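Local coordinates for putative uncharacterized protein (Bacillus anthracis, PDB 3LNO), which is of unknown function but belongs to the iron-sulfur cluster assembly protein family and probably takes part in building or handling such clusters, at residues F9-E18 with I29-A40; V20-I29 with T53-I63. All coordinates share one frame; numbering follows the deposited sequence.

The two contacts interleave along the chain: helix 3-16 of interaction 1 comes first, then the 20-29 hairpin of interaction 2, then the 29-40 half of interaction 1, and last 53-63, which leads into helix 60-74. Their centres lie about 15 Å apart, and I29 belongs to both. Interaction 1 is the more central, packing the first helix on edge strand 35-40 of the mixed three-stranded sheet; interaction 2 sits nearer the periphery, where the hairpin meets the loop after strand 46-50. Short helix 29-32 connects them, L32 packing on D22, L25 and V27, so that the two contacts form one continuous body of the alpha-beta fold.

Interaction 1: residues F9-E18 with I29-A40; sequences FENKLYANLE and IVNLGLVYDVTA
The first helix packs on edge strand 35-40, its residues 9-16 running at 133° to the strand with 7.7 Å between the axes, and E10, early in the helix segment, meets T39 and A40 at the end of the strand. E10 extends its chain toward the strand, and its OE2 accepts the backbone N-H of A40 through the anti lone pair, N to O 2.9 Å, with an N-H...O angle of 155°. Alongside, A40 CB meets the edge of the F9 ring, 3.6 Å from CD2, while L13 CG covers one face of that ring.

This is the helix-on-sheet layer of the alpha-beta fold; L17 also touches L71, and I29 V67, of helix 60-74. Y14 lies toward the solvent side of the layer: with CG anti to the backbone N (chi1 -179°), the ring reaches out over short helix 29-32. V30 CG2 lies over one face, 4.1 Å from the ring centroid in a CH-pi contact, and V30 CG1 comes within 3.5 Å of Y14 CE2. V38 CG2 closes on the edge, 4.0 Å from Y14 CD1. The phenol OH hydrogen-bonds a water that donates to the carbonyl O of V35, so the ring is held at its far end too. Deeper in, V30 CG2 rests 3.6 Å from L17 CB, and the L17 CD1 methyl packs against both methyls of V35. A Schellman motif at G33 ends helix 29-32 and turns the chain toward the strand.

Interaction 2: residues V20-I29 with T53-I63; sequences VIDPELGVDI and TSIGCPMAGQI
The I63 CD1 methyl stands over one face of the D22 carboxylate, 4.2 Å from CG; from the other face the backbone N of E24 donates to D22 OD2 at 3.1 Å, approaching above the carboxylate plane and closing an Asx turn. T53 CG2 comes at the OD1 edge of the group, nearly in its plane, 3.8 Å from D22 OD1. D22 CG is anti to its own backbone N (chi1 180°), which points the group at the 53-63 loop.

The E24 carboxylate lies with selenomethionine M59 CG above its plane, 3.8 Å from CD. Its OE2 comes to 3.1 Å from P58 CD, and its OE1 to 3.5 Å from C57 SG. Beside it the P23 ring packs on M59, CG to CG 4.0 Å, just before helix 60-74. Further in, the I63 and I29 side chains lie alongside in opposite senses, their CG2 methyls meeting, and I63 CG2 also meets V20 CG1.

A water donates to D22 OD1 and accepts from the backbone N of T53, bridging hairpin and loop. Apolar packing thus joins the hairpin to helix 60-74, while C57, the chain's one cysteine, beside the E24 carboxylate and near this water, makes a polar patch consistent with a functional site in this iron-sulfur assembly family.

Interaction 1: residues F9-E18 with I29-A40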
loop_
_atom_site.group_PDB
_atom_site.type_symbol
_atom_site.label_atom_id
_atom_site.label_comp_id
_atom_site.label_asym_id
_atom_site.label_seq_id
_atom_site.Cartn_x
_atom_site.Cartn_y
_atom_site.Cartn_z
ATOM N N PHE A 9 0.279 -1.160 -15.093
ATOM C CA PHE A 9 -0.689 -0.382 -14.324
ATOM C C PHE A 9 -0.512 -0.674 -12.836
ATOM O O PHE A 9 -0.563 0.221 -12.004
ATOM C CB PHE A 9 -2.130 -0.671 -14.781
ATOM C CG PHE A 9 -3.159 0.256 -14.165
ATOM C CD1 PHE A 9 -2.971 1.632 -14.199
ATOM C CD2 PHE A 9 -4.307 -0.252 -13.554
ATOM C CE1 PHE A 9 -3.907 2.496 -13.635
ATOM C CE2 PHE A 9 -5.249 0.598 -13.000
ATOM C CZ PHE A 9 -5.044 1.987 -13.031
ATOM N N GLU A 10 -0.306 -1.942 -12.513
ATOM C CA GLU A 10 -0.079 -2.367 -11.144
ATOM C C GLU A 10 1.144 -1.693 -10.576
ATOM O O GLU A 10 1.171 -1.294 -9.414
ATOM C CB GLU A 10 0.078 -3.896 -11.087
ATOM C CG GLU A 10 -1.218 -4.567 -11.484
ATOM C CD GLU A 10 -1.049 -6.036 -11.812
ATOM O OE1 GLU A 10 0.102 -6.507 -11.998
ATOM O OE2 GLU A 10 -2.093 -6.703 -11.927
ATOM N N ASN A 11 2.165 -1.570 -11.410
ATOM C CA ASN A 11 3.390 -0.967 -10.945
ATOM C C ASN A 11 3.131 0.526 -10.667
ATOM O O ASN A 11 3.574 1.081 -9.660
ATOM C CB ASN A 11 4.479 -1.163 -12.000
ATOM C CG ASN A 11 5.802 -0.624 -11.553
ATOM O OD1 ASN A 11 6.332 -1.041 -10.531
ATOM N ND2 ASN A 11 6.333 0.338 -12.299
ATOM N N LYS A 12 2.407 1.175 -11.567
ATOM C CA LYS A 12 2.073 2.585 -11.375
ATOM C C LYS A 12 1.247 2.783 -10.101
ATOM O O LYS A 12 1.510 3.680 -9.301
ATOM C CB LYS A 12 1.295 3.101 -12.587
ATOM C CG LYS A 12 0.856 4.555 -12.442
ATOM C CD LYS A 12 0.025 4.971 -13.644
ATOM C CE LYS A 12 0.047 6.490 -13.832
ATOM N NZ LYS A 12 -0.850 6.933 -14.959
ATOM N N LEU A 13 0.263 1.921 -9.882
ATOM C CA LEU A 13 -0.531 2.023 -8.664
ATOM C C LEU A 13 0.347 1.865 -7.435
ATOM O O LEU A 13 0.178 2.581 -6.446
ATOM C CB LEU A 13 -1.654 0.985 -8.636
ATOM C CG LEU A 13 -2.806 1.115 -9.639
ATOM C CD1 LEU A 13 -3.721 -0.102 -9.514
ATOM C CD2 LEU A 13 -3.599 2.361 -9.375
ATOM N N TYR A 14 1.270 0.910 -7.474
ATOM C CA TYR A 14 2.082 0.625 -6.283
ATOM C C TYR A 14 2.983 1.817 -5.947
ATOM O O TYR A 14 3.128 2.187 -4.784
ATOM C CB TYR A 14 2.913 -0.650 -6.513
ATOM C CG TYR A 14 3.790 -1.107 -5.373
ATOM C CD1 TYR A 14 3.308 -1.990 -4.412
ATOM C CD2 TYR A 14 5.119 -0.672 -5.267
ATOM C CE1 TYR A 14 4.101 -2.426 -3.378
ATOM C CE2 TYR A 14 5.923 -1.086 -4.211
ATOM C CZ TYR A 14 5.417 -1.977 -3.292
ATOM O OH TYR A 14 6.216 -2.407 -2.265
ATOM N N ALA A 15 3.566 2.425 -6.972
ATOM C CA ALA A 15 4.447 3.584 -6.776
ATOM C C ALA A 15 3.671 4.739 -6.150
ATOM O O ALA A 15 4.189 5.484 -5.321
ATOM C CB ALA A 15 5.105 4.050 -8.154
ATOM N N ASN A 16 2.414 4.892 -6.530
ATOM C CA ASN A 16 1.644 6.002 -5.971
ATOM C C ASN A 16 1.277 5.798 -4.494
ATOM O O ASN A 16 0.957 6.752 -3.788
ATOM C CB ASN A 16 0.411 6.284 -6.828
ATOM C CG ASN A 16 0.740 7.183 -7.991
ATOM O OD1 ASN A 16 0.679 8.410 -7.871
ATOM N ND2 ASN A 16 1.124 6.580 -9.123
ATOM N N LEU A 17 1.334 4.549 -4.028
ATOM C CA LEU A 17 1.055 4.241 -2.626
ATOM C C LEU A 17 2.166 4.776 -1.704
ATOM O O LEU A 17 2.025 4.789 -0.477
ATOM C CB LEU A 17 0.864 2.735 -2.451
ATOM C CG LEU A 17 -0.421 2.161 -3.076
ATOM C CD1 LEU A 17 -0.465 0.650 -2.852
ATOM C CD2 LEU A 17 -1.670 2.831 -2.427
ATOM N N GLU A 18 3.257 5.258 -2.285
ATOM C CA GLU A 18 4.271 5.937 -1.462
ATOM C C GLU A 18 3.773 7.237 -0.879
ATOM O O GLU A 18 4.427 7.808 -0.007
ATOM C CB GLU A 18 5.541 6.239 -2.246
ATOM C CG GLU A 18 6.305 5.000 -2.586
ATOM C CD GLU A 18 7.546 5.297 -3.375
ATOM O OE1 GLU A 18 7.457 5.996 -4.414
ATOM O OE2 GLU A 18 8.614 4.824 -2.942
ATOM N N ILE A 29 3.475 3.369 3.428
ATOM C CA ILE A 29 3.126 1.961 3.594
ATOM C C ILE A 29 3.936 1.033 2.689
ATOM O O ILE A 29 4.111 -0.152 2.978
ATOM C CB ILE A 29 1.604 1.748 3.417
ATOM C CG1 ILE A 29 1.163 2.111 1.997
ATOM C CG2 ILE A 29 0.859 2.616 4.399
ATOM C CD1 ILE A 29 -0.315 1.795 1.698
ATOM N N VAL A 30 4.378 1.558 1.558
ATOM C CA VAL A 30 5.241 0.824 0.654
ATOM C C VAL A 30 6.595 0.544 1.332
ATOM O O VAL A 30 7.001 -0.626 1.485
ATOM C CB VAL A 30 5.403 1.591 -0.692
ATOM C CG1 VAL A 30 6.585 1.064 -1.493
ATOM C CG2 VAL A 30 4.129 1.452 -1.508
ATOM N N ASN A 31 7.273 1.602 1.781
ATOM C CA ASN A 31 8.555 1.418 2.464
ATOM C C ASN A 31 8.438 0.629 3.772
ATOM O O ASN A 31 9.373 -0.055 4.165
ATOM C CB ASN A 31 9.304 2.748 2.636
ATOM C CG ASN A 31 9.954 3.216 1.339
ATOM O OD1 ASN A 31 9.442 4.120 0.683
ATOM N ND2 ASN A 31 11.078 2.586 0.954
ATOM N N LEU A 32 7.268 0.662 4.410
ATOM C CA LEU A 32 7.089 -0.178 5.587
ATOM C C LEU A 32 6.981 -1.671 5.277
ATOM O O LEU A 32 7.171 -2.494 6.160
ATOM C CB LEU A 32 5.863 0.232 6.390
ATOM C CG LEU A 32 6.077 1.378 7.374
ATOM C CD1 LEU A 32 4.773 1.650 8.111
ATOM C CD2 LEU A 32 7.210 1.069 8.356
ATOM N N GLY A 33 6.657 -2.015 4.040
ATOM C CA GLY A 33 6.419 -3.407 3.701
ATOM C C GLY A 33 4.996 -3.852 3.996
ATOM O O GLY A 33 4.741 -5.059 4.131
ATOM N N LEU A 34 4.067 -2.902 4.133
ATOM C CA LEU A 34 2.675 -3.272 4.442
ATOM C C LEU A 34 1.869 -3.736 3.248
ATOM O O LEU A 34 0.851 -4.401 3.431
ATOM C CB LEU A 34 1.897 -2.134 5.113
ATOM C CG LEU A 34 2.453 -1.629 6.444
ATOM C CD1 LEU A 34 1.576 -0.510 6.925
ATOM C CD2 LEU A 34 2.499 -2.787 7.462
ATOM N N VAL A 35 2.298 -3.372 2.041
ATOM C CA VAL A 35 1.557 -3.717 0.836
ATOM C C VAL A 35 2.034 -5.057 0.262
ATOM O O VAL A 35 3.181 -5.181 -0.221
ATOM C CB VAL A 35 1.647 -2.625 -0.235
ATOM C CG1 VAL A 35 0.693 -2.939 -1.374
ATOM C CG2 VAL A 35 1.310 -1.248 0.351
ATOM N N TYR A 36 1.148 -6.055 0.326
ATOM C CA TYR A 36 1.458 -7.431 -0.114
ATOM C C TYR A 36 1.164 -7.701 -1.586
ATOM O O TYR A 36 1.814 -8.509 -2.223
ATOM C CB TYR A 36 0.656 -8.440 0.719
ATOM C CG TYR A 36 1.126 -8.577 2.130
ATOM C CD1 TYR A 36 2.275 -7.925 2.554
ATOM C CD2 TYR A 36 0.418 -9.363 3.052
ATOM C CE1 TYR A 36 2.733 -8.044 3.858
ATOM C CE2 TYR A 36 0.865 -9.504 4.351
ATOM C CZ TYR A 36 2.041 -8.844 4.732
ATOM O OH TYR A 36 2.524 -8.975 5.983
ATOM N N ASP A 37 0.161 -7.042 -2.147
ATOM C CA ASP A 37 -0.184 -7.368 -3.535
ATOM C C ASP A 37 -0.980 -6.242 -4.133
ATOM O O ASP A 37 -1.849 -5.689 -3.468
ATOM C CB ASP A 37 -1.023 -8.658 -3.580
ATOM C CG ASP A 37 -1.207 -9.189 -4.992
ATOM O OD1 ASP A 37 -0.350 -8.942 -5.878
ATOM O OD2 ASP A 37 -2.212 -9.886 -5.211
ATOM N N VAL A 38 -0.695 -5.898 -5.386
ATOM C CA VAL A 38 -1.594 -5.016 -6.107
ATOM C C VAL A 38 -1.945 -5.732 -7.395
ATOM O O VAL A 38 -1.047 -6.127 -8.144
ATOM C CB VAL A 38 -0.886 -3.673 -6.445
ATOM C CG1 VAL A 38 -1.787 -2.779 -7.286
ATOM C CG2 VAL A 38 -0.446 -2.965 -5.168
ATOM N N THR A 39 -3.230 -5.924 -7.674
ATOM C CA THR A 39 -3.582 -6.511 -8.950
ATOM C C THR A 39 -4.656 -5.668 -9.629
ATOM O O THR A 39 -5.514 -5.089 -8.971
ATOM C CB THR A 39 -4.099 -7.936 -8.812
ATOM O OG1 THR A 39 -5.360 -7.893 -8.151
ATOM C CG2 THR A 39 -3.122 -8.815 -8.005
ATOM N N ALA A 40 -4.619 -5.616 -10.957
ATOM C CA ALA A 40 -5.572 -4.798 -11.699
ATOM C C ALA A 40 -6.099 -5.636 -12.838
ATOM O O ALA A 40 -5.331 -6.353 -13.484
ATOM C CB ALA A 40 -4.879 -3.563 -12.251
HETATM O O HOH W 1 5.832 -4.841 -0.805
#

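Interaction 2: residues V20-I29 with T53-I63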
loop_
_atom_site.group_PDB
_atom_site.type_symbol
_atom_site.label_atom_id
_atom_site.label_comp_id
_atom_site.label_asym_id
_atom_site.label_seq_id
_atom_site.Cartn_x
_atom_site.Cartn_y
_atom_site.Cartn_z
ATOM N N VAL A 20 1.003 7.416 0.733
ATOM C CA VAL A 20 0.151 7.054 1.890
ATOM C C VAL A 20 1.055 6.767 3.091
ATOM O O VAL A 20 1.857 5.828 3.068
ATOM C CB VAL A 20 -0.692 5.778 1.599
ATOM C CG1 VAL A 20 -1.479 5.361 2.833
ATOM C CG2 VAL A 20 -1.612 5.960 0.353
ATOM N N ILE A 21 0.947 7.584 4.133
ATOM C CA ILE A 21 1.834 7.491 5.288
ATOM C C ILE A 21 1.191 6.741 6.457
ATOM O O ILE A 21 0.018 6.957 6.764
ATOM C CB ILE A 21 2.232 8.908 5.782
ATOM C CG1 ILE A 21 2.548 9.827 4.593
ATOM C CG2 ILE A 21 3.438 8.847 6.696
ATOM C CD1 ILE A 21 3.604 9.258 3.671
ATOM N N ASP A 22 1.947 5.873 7.127
ATOM C CA ASP A 22 1.504 5.399 8.450
ATOM C C ASP A 22 1.797 6.483 9.490
ATOM O O ASP A 22 2.951 6.726 9.808
ATOM C CB ASP A 22 2.194 4.090 8.846
ATOM C CG ASP A 22 1.751 3.583 10.234
ATOM O OD1 ASP A 22 2.074 2.436 10.595
ATOM O OD2 ASP A 22 1.058 4.322 10.961
ATOM N N PRO A 23 0.752 7.137 10.023
ATOM C CA PRO A 23 0.986 8.315 10.867
ATOM C C PRO A 23 1.849 8.028 12.104
ATOM O O PRO A 23 2.659 8.865 12.498
ATOM C CB PRO A 23 -0.424 8.746 11.281
ATOM C CG PRO A 23 -1.332 8.138 10.269
ATOM C CD PRO A 23 -0.683 6.838 9.866
ATOM N N GLU A 24 1.685 6.861 12.706
ATOM C CA GLU A 24 2.459 6.520 13.890
ATOM C C GLU A 24 3.960 6.374 13.609
ATOM O O GLU A 24 4.782 6.655 14.473
ATOM C CB GLU A 24 1.902 5.246 14.523
ATOM C CG GLU A 24 0.434 5.370 14.934
ATOM C CD GLU A 24 -0.300 4.036 14.916
ATOM O OE1 GLU A 24 -0.219 3.324 13.884
ATOM O OE2 GLU A 24 -0.959 3.707 15.931
ATOM N N LEU A 25 4.331 5.944 12.405
ATOM C CA LEU A 25 5.752 5.785 12.122
ATOM C C LEU A 25 6.351 6.860 11.244
ATOM O O LEU A 25 7.568 6.942 11.128
ATOM C CB LEU A 25 6.036 4.426 11.508
ATOM C CG LEU A 25 5.954 3.296 12.509
ATOM C CD1 LEU A 25 6.023 1.965 11.780
ATOM C CD2 LEU A 25 7.082 3.448 13.553
ATOM N N GLY A 26 5.514 7.670 10.608
ATOM C CA GLY A 26 6.018 8.679 9.689
ATOM C C GLY A 26 6.701 8.090 8.461
ATOM O O GLY A 26 7.566 8.732 7.873
ATOM N N VAL A 27 6.298 6.881 8.062
ATOM C CA VAL A 27 6.894 6.198 6.913
ATOM C C VAL A 27 5.764 5.700 6.028
ATOM O O VAL A 27 4.710 5.316 6.545
ATOM C CB VAL A 27 7.821 5.033 7.376
ATOM C CG1 VAL A 27 8.226 4.124 6.221
ATOM C CG2 VAL A 27 9.072 5.610 8.019
ATOM N N ASP A 28 5.943 5.729 4.709
ATOM C CA ASP A 28 4.857 5.321 3.811
ATOM C C ASP A 28 4.661 3.817 3.823
ATOM O O ASP A 28 5.580 3.070 4.158
ATOM C CB ASP A 28 5.090 5.796 2.390
ATOM C CG ASP A 28 6.250 5.083 1.718
ATOM O OD1 ASP A 28 6.082 3.905 1.304
ATOM O OD2 ASP A 28 7.335 5.711 1.593
ATOM N N ILE A 29 3.475 3.369 3.428
ATOM C CA ILE A 29 3.126 1.961 3.594
ATOM C C ILE A 29 3.936 1.033 2.689
ATOM O O ILE A 29 4.111 -0.152 2.978
ATOM C CB ILE A 29 1.604 1.748 3.417
ATOM C CG1 ILE A 29 1.163 2.111 1.997
ATOM C CG2 ILE A 29 0.859 2.616 4.399
ATOM C CD1 ILE A 29 -0.315 1.795 1.698
ATOM N N THR A 53 0.710 -2.730 10.961
ATOM C CA THR A 53 1.841 -3.107 11.807
ATOM C C THR A 53 1.464 -4.044 12.966
ATOM O O THR A 53 2.311 -4.766 13.476
ATOM C CB THR A 53 2.590 -1.887 12.344
ATOM O OG1 THR A 53 1.681 -1.040 13.063
ATOM C CG2 THR A 53 3.183 -1.115 11.203
ATOM N N SER A 54 0.194 -4.024 13.365
ATOM C CA SER A 54 -0.319 -4.820 14.489
ATOM C C SER A 54 -1.830 -4.919 14.358
ATOM O O SER A 54 -2.471 -3.975 13.884
ATOM C CB SER A 54 0.002 -4.152 15.837
ATOM O OG SER A 54 -0.557 -2.838 15.896
ATOM N N ILE A 55 -2.401 -6.046 14.776
ATOM C CA ILE A 55 -3.851 -6.197 14.776
ATOM C C ILE A 55 -4.506 -5.032 15.516
ATOM O O ILE A 55 -5.579 -4.561 15.126
ATOM C CB ILE A 55 -4.298 -7.511 15.428
ATOM C CG1 ILE A 55 -3.773 -8.703 14.632
ATOM C CG2 ILE A 55 -5.818 -7.584 15.466
ATOM C CD1 ILE A 55 -4.763 -9.205 13.615
ATOM N N GLY A 56 -3.845 -4.564 16.571
ATOM C CA GLY A 56 -4.370 -3.470 17.371
ATOM C C GLY A 56 -4.474 -2.160 16.612
ATOM O O GLY A 56 -5.398 -1.377 16.847
ATOM N N CYS A 57 -3.537 -1.949 15.685
ATOM C CA CYS A 57 -3.332 -0.670 14.989
ATOM C C CYS A 57 -4.575 0.180 14.775
ATOM O O CYS A 57 -5.475 -0.194 14.027
ATOM C CB CYS A 57 -2.632 -0.881 13.653
ATOM S SG CYS A 57 -2.222 0.674 12.839
ATOM N N PRO A 58 -4.605 1.352 15.415
ATOM C CA PRO A 58 -5.774 2.235 15.460
ATOM C C PRO A 58 -5.953 3.045 14.180
ATOM O O PRO A 58 -7.067 3.490 13.895
ATOM C CB PRO A 58 -5.450 3.181 16.625
ATOM C CG PRO A 58 -4.192 2.613 17.281
ATOM C CD PRO A 58 -3.489 1.868 16.220
HETATM N N MSE A 59 -4.875 3.228 13.419
HETATM C CA MSE A 59 -4.924 4.038 12.200
HETATM C C MSE A 59 -5.440 3.263 10.979
HETATM O O MSE A 59 -5.452 3.775 9.857
HETATM C CB MSE A 59 -3.544 4.643 11.913
HETATM C CG MSE A 59 -3.088 5.682 12.939
HETATM SE SE MSE A 59 -4.318 7.198 13.097
HETATM C CE MSE A 59 -3.502 8.150 14.607
ATOM N N ALA A 60 -5.879 2.030 11.189
ATOM C CA ALA A 60 -6.241 1.181 10.058
ATOM C C ALA A 60 -7.322 1.812 9.187
ATOM O O ALA A 60 -7.260 1.747 7.957
ATOM C CB ALA A 60 -6.674 -0.196 10.536
ATOM N N GLY A 61 -8.325 2.408 9.818
ATOM C CA GLY A 61 -9.413 3.018 9.071
ATOM C C GLY A 61 -8.924 4.185 8.243
ATOM O O GLY A 61 -9.278 4.324 7.084
ATOM N N GLN A 62 -8.085 5.022 8.838
ATOM C CA GLN A 62 -7.532 6.170 8.128
ATOM C C GLN A 62 -6.588 5.765 6.987
ATOM O O GLN A 62 -6.542 6.418 5.949
ATOM C CB GLN A 62 -6.813 7.098 9.100
ATOM C CG GLN A 62 -6.313 8.371 8.444
ATOM C CD GLN A 62 -5.489 9.224 9.385
ATOM O OE1 GLN A 62 -5.705 9.215 10.603
ATOM N NE2 GLN A 62 -4.539 9.972 8.827
ATOM N N ILE A 63 -5.834 4.687 7.174
ATOM C CA ILE A 63 -4.905 4.249 6.137
ATOM C C ILE A 63 -5.664 3.790 4.890
ATOM O O ILE A 63 -5.385 4.241 3.779
ATOM C CB ILE A 63 -3.883 3.218 6.691
ATOM C CG1 ILE A 63 -2.913 3.929 7.640
ATOM C CG2 ILE A 63 -3.121 2.539 5.564
ATOM C CD1 ILE A 63 -1.954 3.005 8.386
HETATM O O HOH W 2 -0.254 0.122 10.469
#